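Local structure of sensor protein PfeS (Pseudomonas aeruginosa, 3KYZ) at residues E97-I103 / L114-E120; Y13-P17 / L86-S91. The protein is an inner-membrane sensor histidine kinase that may activate the response regulator PfeR by phosphorylation, and this chain is its sensor domain, predicted to be periplasmic. All coordinates share one frame; numbering follows the deposited sequence.

Contact 1. Residues E97-I103 / L114-E120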
# COMPACT_ATOMS: atom_id res chain seq x y z
N GLU A 97 -10.98 -8.84 -7.38
CA GLU A 97 -10.34 -8.17 -8.51
C GLU A 97 -8.96 -8.78 -8.67
O GLU A 97 -8.45 -9.41 -7.74
CB GLU A 97 -10.20 -6.67 -8.25
CG GLU A 97 -9.32 -6.34 -7.06
CD GLU A 97 -9.19 -4.85 -6.79
OE1 GLU A 97 -8.47 -4.48 -5.83
OE2 GLU A 97 -9.79 -4.05 -7.54
N LEU A 98 -8.36 -8.62 -9.84
CA LEU A 98 -7.01 -9.11 -10.04
C LEU A 98 -6.03 -8.37 -9.13
O LEU A 98 -6.15 -7.16 -8.93
CB LEU A 98 -6.61 -9.00 -11.52
CG LEU A 98 -7.35 -10.02 -12.40
CD1 LEU A 98 -7.34 -9.61 -13.86
CD2 LEU A 98 -6.75 -11.41 -12.21
N PRO A 99 -5.05 -9.10 -8.58
CA PRO A 99 -4.12 -8.49 -7.62
C PRO A 99 -3.24 -7.40 -8.25
O PRO A 99 -2.90 -7.48 -9.43
CB PRO A 99 -3.21 -9.65 -7.21
CG PRO A 99 -3.90 -10.89 -7.64
CD PRO A 99 -4.80 -10.54 -8.78
N TYR A 100 -2.89 -6.40 -7.45
CA TYR A 100 -1.87 -5.44 -7.86
C TYR A 100 -0.52 -5.95 -7.40
O TYR A 100 -0.31 -6.21 -6.22
CB TYR A 100 -2.16 -4.05 -7.29
CG TYR A 100 -3.42 -3.46 -7.86
CD1 TYR A 100 -3.41 -2.80 -9.08
CD2 TYR A 100 -4.63 -3.60 -7.19
CE1 TYR A 100 -4.57 -2.28 -9.62
CE2 TYR A 100 -5.79 -3.09 -7.72
CZ TYR A 100 -5.76 -2.43 -8.93
OH TYR A 100 -6.91 -1.91 -9.45
N VAL A 101 0.39 -6.13 -8.36
CA VAL A 101 1.69 -6.70 -8.08
C VAL A 101 2.75 -5.61 -7.97
O VAL A 101 2.86 -4.75 -8.85
CB VAL A 101 2.09 -7.71 -9.18
CG1 VAL A 101 3.44 -8.34 -8.87
CG2 VAL A 101 1.01 -8.77 -9.34
N SER A 102 3.50 -5.64 -6.87
CA SER A 102 4.54 -4.67 -6.57
C SER A 102 5.90 -5.28 -6.87
O SER A 102 6.24 -6.34 -6.34
CB SER A 102 4.49 -4.31 -5.08
OG SER A 102 5.52 -3.43 -4.71
N ILE A 103 6.68 -4.62 -7.72
CA ILE A 103 7.99 -5.14 -8.12
C ILE A 103 9.04 -4.03 -8.03
O ILE A 103 9.04 -3.08 -8.81
CB ILE A 103 7.98 -5.70 -9.56
CG1 ILE A 103 6.76 -6.60 -9.81
CG2 ILE A 103 9.29 -6.45 -9.85
CD1 ILE A 103 6.48 -6.89 -11.29
N LEU A 114 7.79 -0.81 -9.94
CA LEU A 114 6.74 -1.02 -10.93
C LEU A 114 5.55 -1.65 -10.22
O LEU A 114 5.71 -2.59 -9.43
CB LEU A 114 7.24 -1.96 -12.03
CG LEU A 114 6.19 -2.43 -13.04
CD1 LEU A 114 5.65 -1.26 -13.84
CD2 LEU A 114 6.77 -3.48 -13.98
N VAL A 115 4.36 -1.11 -10.47
CA VAL A 115 3.13 -1.75 -10.03
C VAL A 115 2.34 -2.13 -11.28
O VAL A 115 2.14 -1.32 -12.19
CB VAL A 115 2.28 -0.82 -9.13
CG1 VAL A 115 0.97 -1.51 -8.75
CG2 VAL A 115 3.07 -0.44 -7.89
N ILE A 116 1.91 -3.39 -11.35
CA ILE A 116 1.13 -3.86 -12.48
C ILE A 116 -0.04 -4.68 -11.96
O ILE A 116 0.16 -5.58 -11.15
CB ILE A 116 2.00 -4.65 -13.50
CG1 ILE A 116 1.17 -5.09 -14.71
CG2 ILE A 116 2.69 -5.85 -12.85
CD1 ILE A 116 2.04 -5.49 -15.90
N GLN A 117 -1.25 -4.37 -12.39
CA GLN A 117 -2.37 -5.24 -12.05
C GLN A 117 -2.17 -6.53 -12.86
O GLN A 117 -1.95 -6.49 -14.06
CB GLN A 117 -3.73 -4.62 -12.36
CG GLN A 117 -4.87 -5.46 -11.79
CD GLN A 117 -6.20 -4.74 -11.75
OE1 GLN A 117 -6.45 -3.83 -12.54
NE2 GLN A 117 -7.07 -5.15 -10.82
N LEU A 118 -2.23 -7.67 -12.18
CA LEU A 118 -1.90 -8.94 -12.83
C LEU A 118 -2.75 -9.16 -14.07
O LEU A 118 -3.97 -9.11 -13.99
CB LEU A 118 -2.11 -10.10 -11.86
CG LEU A 118 -1.54 -11.43 -12.34
CD1 LEU A 118 -0.02 -11.39 -12.30
CD2 LEU A 118 -2.07 -12.57 -11.49
N PRO A 119 -2.12 -9.40 -15.23
CA PRO A 119 -2.91 -9.76 -16.41
C PRO A 119 -3.72 -11.03 -16.15
O PRO A 119 -3.21 -11.98 -15.55
CB PRO A 119 -1.85 -10.02 -17.48
CG PRO A 119 -0.71 -9.16 -17.08
CD PRO A 119 -0.69 -9.22 -15.56
N GLU A 120 -4.96 -11.05 -16.62
CA GLU A 120 -5.87 -12.16 -16.32
C GLU A 120 -5.31 -13.53 -16.71
O GLU A 120 -5.55 -14.53 -16.03
CB GLU A 120 -7.22 -11.93 -16.99
CG GLU A 120 -8.28 -12.96 -16.63
CD GLU A 120 -9.56 -12.77 -17.42
OE1 GLU A 120 -9.51 -12.08 -18.46
OE2 GLU A 120 -10.60 -13.32 -17.01
O HOH W 1 -9.76 -4.05 -10.72
O HOH W 2 -7.22 -1.13 -11.93
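V101 and I116 pair across the middle of this contact, their backbone N and O atoms exchanging two hydrogen bonds (V101 N to I116 O 2.9 Å, I116 N to V101 O 3.0 Å). I103 and L114 make a second such pair; between the two sits the non-hydrogen-bonded pair S102–V115. The face that carries V101, I103, L114 and I116 is closely packed: I103 CD1 lies 4.2 Å from I116 CG2, and at the end of that face V101 CG2 meets L118 CD1 at 4.1 Å. Helix 17-53 covers the far end of this face, where L23 and A27 meet I103. The pairing runs past the strands, as L118 N bonds to P99 O at 2.8 Å.

On the opposite face Y100 and Q117 make a looser, wetter end. Q117 lays its extended chain over the Y100 ring, a course set by a CG trans to the backbone N (chi1 -171°), with CG 4.2 Å from the centroid and the amide stacked 20° from the ring plane. The amide is then fixed from both ends: NE2 gives a straight bond to L98 O (2.9 Å, 172° at the hydrogen) and another to a water that also reaches E97 OE2, while OE1 accepts from a second water at Y100 OH. H79 stacks on the Y100 ring. The whole is an antiparallel beta hairpin, 100-104 with 113-117, at one side of the domain's three-stranded sheet.

Contact 2. Residues Y13-P17 / L86-S91; sequences YFLAP and LDWPMS
L15 is a bump that fits between L86 and selenomethionine M90. Its CD1 rests 3.9 Å from L86 CD2 and 3.8 Å from M90 CE, while L15 CG meets M90 CG as the two side chains cross at an angle. A bend in the M90 chain at chi2 (-93°) brings CE against L15 CD1. L118 closes in on L15 from elsewhere in the chain.

The one direct hydrogen bond runs from M90 N to Y13 O, 2.7 Å long and nearly straight at the hydrogen. Next to it a water bridges the two backbones: it accepts from L15 N (2.9 Å) and donates to both L86 O and W88 O. These segments are irregular connections of the sensor domain. The first leads into the long helix 17-53, with A16 as its N-cap residue; the second lies in the loop between helix 74-77 and strand 100-104.

Two aromatic rings meet P89 from different directions. F14 lies alongside the proline ring, the two pointing the same way, with F14 CE1 3.7 Å from P89 CD; the P89 CA is over one face of the phenyl ring and D87 O comes to its edge. Y13 comes from another direction: P89 CB is at the edge of its ring, M90 O stands 3.8 Å above one face, offset toward the rim, and S91 CB packs obliquely against CE1 at 3.8 Å. W88 turns its CB away from all this, and its indole meets F82 of the second subunit edge-to-face.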
# COMPACT_ATOMS: atom_id res chain seq x y z
N TYR A 13 -1.72 -21.57 -6.86
CA TYR A 13 -1.91 -20.26 -6.24
C TYR A 13 -0.69 -19.35 -6.39
O TYR A 13 -0.73 -18.18 -6.03
CB TYR A 13 -2.29 -20.40 -4.77
CG TYR A 13 -3.74 -20.07 -4.48
CD1 TYR A 13 -4.10 -19.28 -3.39
CD2 TYR A 13 -4.75 -20.53 -5.31
CE1 TYR A 13 -5.42 -18.97 -3.13
CE2 TYR A 13 -6.08 -20.22 -5.06
CZ TYR A 13 -6.41 -19.45 -3.97
OH TYR A 13 -7.73 -19.14 -3.73
N PHE A 14 0.40 -19.90 -6.93
CA PHE A 14 1.62 -19.14 -7.14
C PHE A 14 1.90 -18.95 -8.62
O PHE A 14 1.65 -19.85 -9.43
CB PHE A 14 2.82 -19.85 -6.52
CG PHE A 14 2.78 -19.91 -5.02
CD1 PHE A 14 3.33 -18.89 -4.26
CD2 PHE A 14 2.21 -20.99 -4.37
CE1 PHE A 14 3.30 -18.94 -2.87
CE2 PHE A 14 2.17 -21.05 -2.98
CZ PHE A 14 2.72 -20.02 -2.24
N LEU A 15 2.44 -17.79 -8.98
CA LEU A 15 2.89 -17.57 -10.34
C LEU A 15 4.00 -18.56 -10.69
O LEU A 15 4.87 -18.84 -9.86
CB LEU A 15 3.42 -16.14 -10.51
CG LEU A 15 2.43 -14.99 -10.34
CD1 LEU A 15 3.18 -13.68 -10.50
CD2 LEU A 15 1.28 -15.09 -11.34
N ALA A 16 3.96 -19.09 -11.90
CA ALA A 16 5.04 -19.93 -12.39
C ALA A 16 6.34 -19.13 -12.41
O ALA A 16 6.33 -17.92 -12.65
CB ALA A 16 4.72 -20.44 -13.79
N PRO A 17 7.47 -19.81 -12.15
CA PRO A 17 8.77 -19.13 -12.11
C PRO A 17 9.05 -18.29 -13.36
O PRO A 17 9.55 -17.17 -13.23
CB PRO A 17 9.76 -20.28 -12.01
CG PRO A 17 8.98 -21.37 -11.34
CD PRO A 17 7.57 -21.24 -11.83
N LEU A 86 5.91 -10.84 -6.25
CA LEU A 86 5.88 -11.87 -7.29
C LEU A 86 5.84 -13.30 -6.78
O LEU A 86 5.30 -14.19 -7.44
CB LEU A 86 7.05 -11.70 -8.25
CG LEU A 86 6.92 -10.53 -9.25
CD1 LEU A 86 8.24 -10.27 -9.96
CD2 LEU A 86 5.82 -10.81 -10.25
N ASP A 87 6.44 -13.55 -5.61
CA ASP A 87 6.50 -14.92 -5.09
C ASP A 87 5.47 -15.22 -4.01
O ASP A 87 5.56 -16.24 -3.32
CB ASP A 87 7.91 -15.28 -4.63
CG ASP A 87 8.42 -14.38 -3.54
OD1 ASP A 87 7.85 -13.28 -3.33
OD2 ASP A 87 9.42 -14.77 -2.90
N TRP A 88 4.50 -14.33 -3.85
CA TRP A 88 3.44 -14.52 -2.87
C TRP A 88 2.25 -15.22 -3.50
O TRP A 88 2.06 -15.16 -4.71
CB TRP A 88 2.99 -13.17 -2.31
CG TRP A 88 4.01 -12.46 -1.48
CD1 TRP A 88 5.31 -12.84 -1.25
CD2 TRP A 88 3.82 -11.23 -0.77
NE1 TRP A 88 5.93 -11.91 -0.43
CE2 TRP A 88 5.04 -10.92 -0.13
CE3 TRP A 88 2.74 -10.36 -0.61
CZ2 TRP A 88 5.20 -9.78 0.65
CZ3 TRP A 88 2.90 -9.22 0.16
CH2 TRP A 88 4.12 -8.95 0.79
N PRO A 89 1.42 -15.88 -2.68
CA PRO A 89 0.19 -16.47 -3.23
C PRO A 89 -0.67 -15.41 -3.92
O PRO A 89 -0.73 -14.27 -3.45
CB PRO A 89 -0.53 -17.00 -1.99
CG PRO A 89 0.53 -17.15 -0.95
CD PRO A 89 1.53 -16.07 -1.23
N MSE A 90 -1.32 -15.78 -5.02
CA MSE A 90 -2.14 -14.87 -5.82
C MSE A 90 -3.58 -15.36 -5.90
O MSE A 90 -3.82 -16.54 -6.15
CB MSE A 90 -1.60 -14.78 -7.24
CG MSE A 90 -0.17 -14.34 -7.35
SE MSE A 90 -0.03 -12.43 -7.60
CE MSE A 90 1.88 -12.27 -7.25
N SER A 91 -4.54 -14.45 -5.74
CA SER A 91 -5.94 -14.81 -5.92
C SER A 91 -6.86 -13.59 -6.02
O SER A 91 -6.49 -12.49 -5.60
CB SER A 91 -6.42 -15.71 -4.78
OG SER A 91 -7.04 -14.96 -3.76
O HOH W 3 3.41 -16.07 -6.87

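Along the chain contact 2 is complete before contact 1 begins: 13-17, 86-91, 97-103, then 114-120. Their centres are about 11 Å apart and they touch directly. L86 reaches the apolar face of the hairpin, its CD2 3.7 Å from V101 CG1, and L15 CD2 meets L118 CD1 at 4.0 Å, so the two share one hydrophobic layer, with helix 17-53 bordering both. Contact 1 lies near the centre of the chain; contact 2, about 15 Å out, ties the residues just before that helix to the loop leading toward strand 100-104. Each contact has a residue near F82 of the second subunit, S102 in contact 1 and W88 in contact 2.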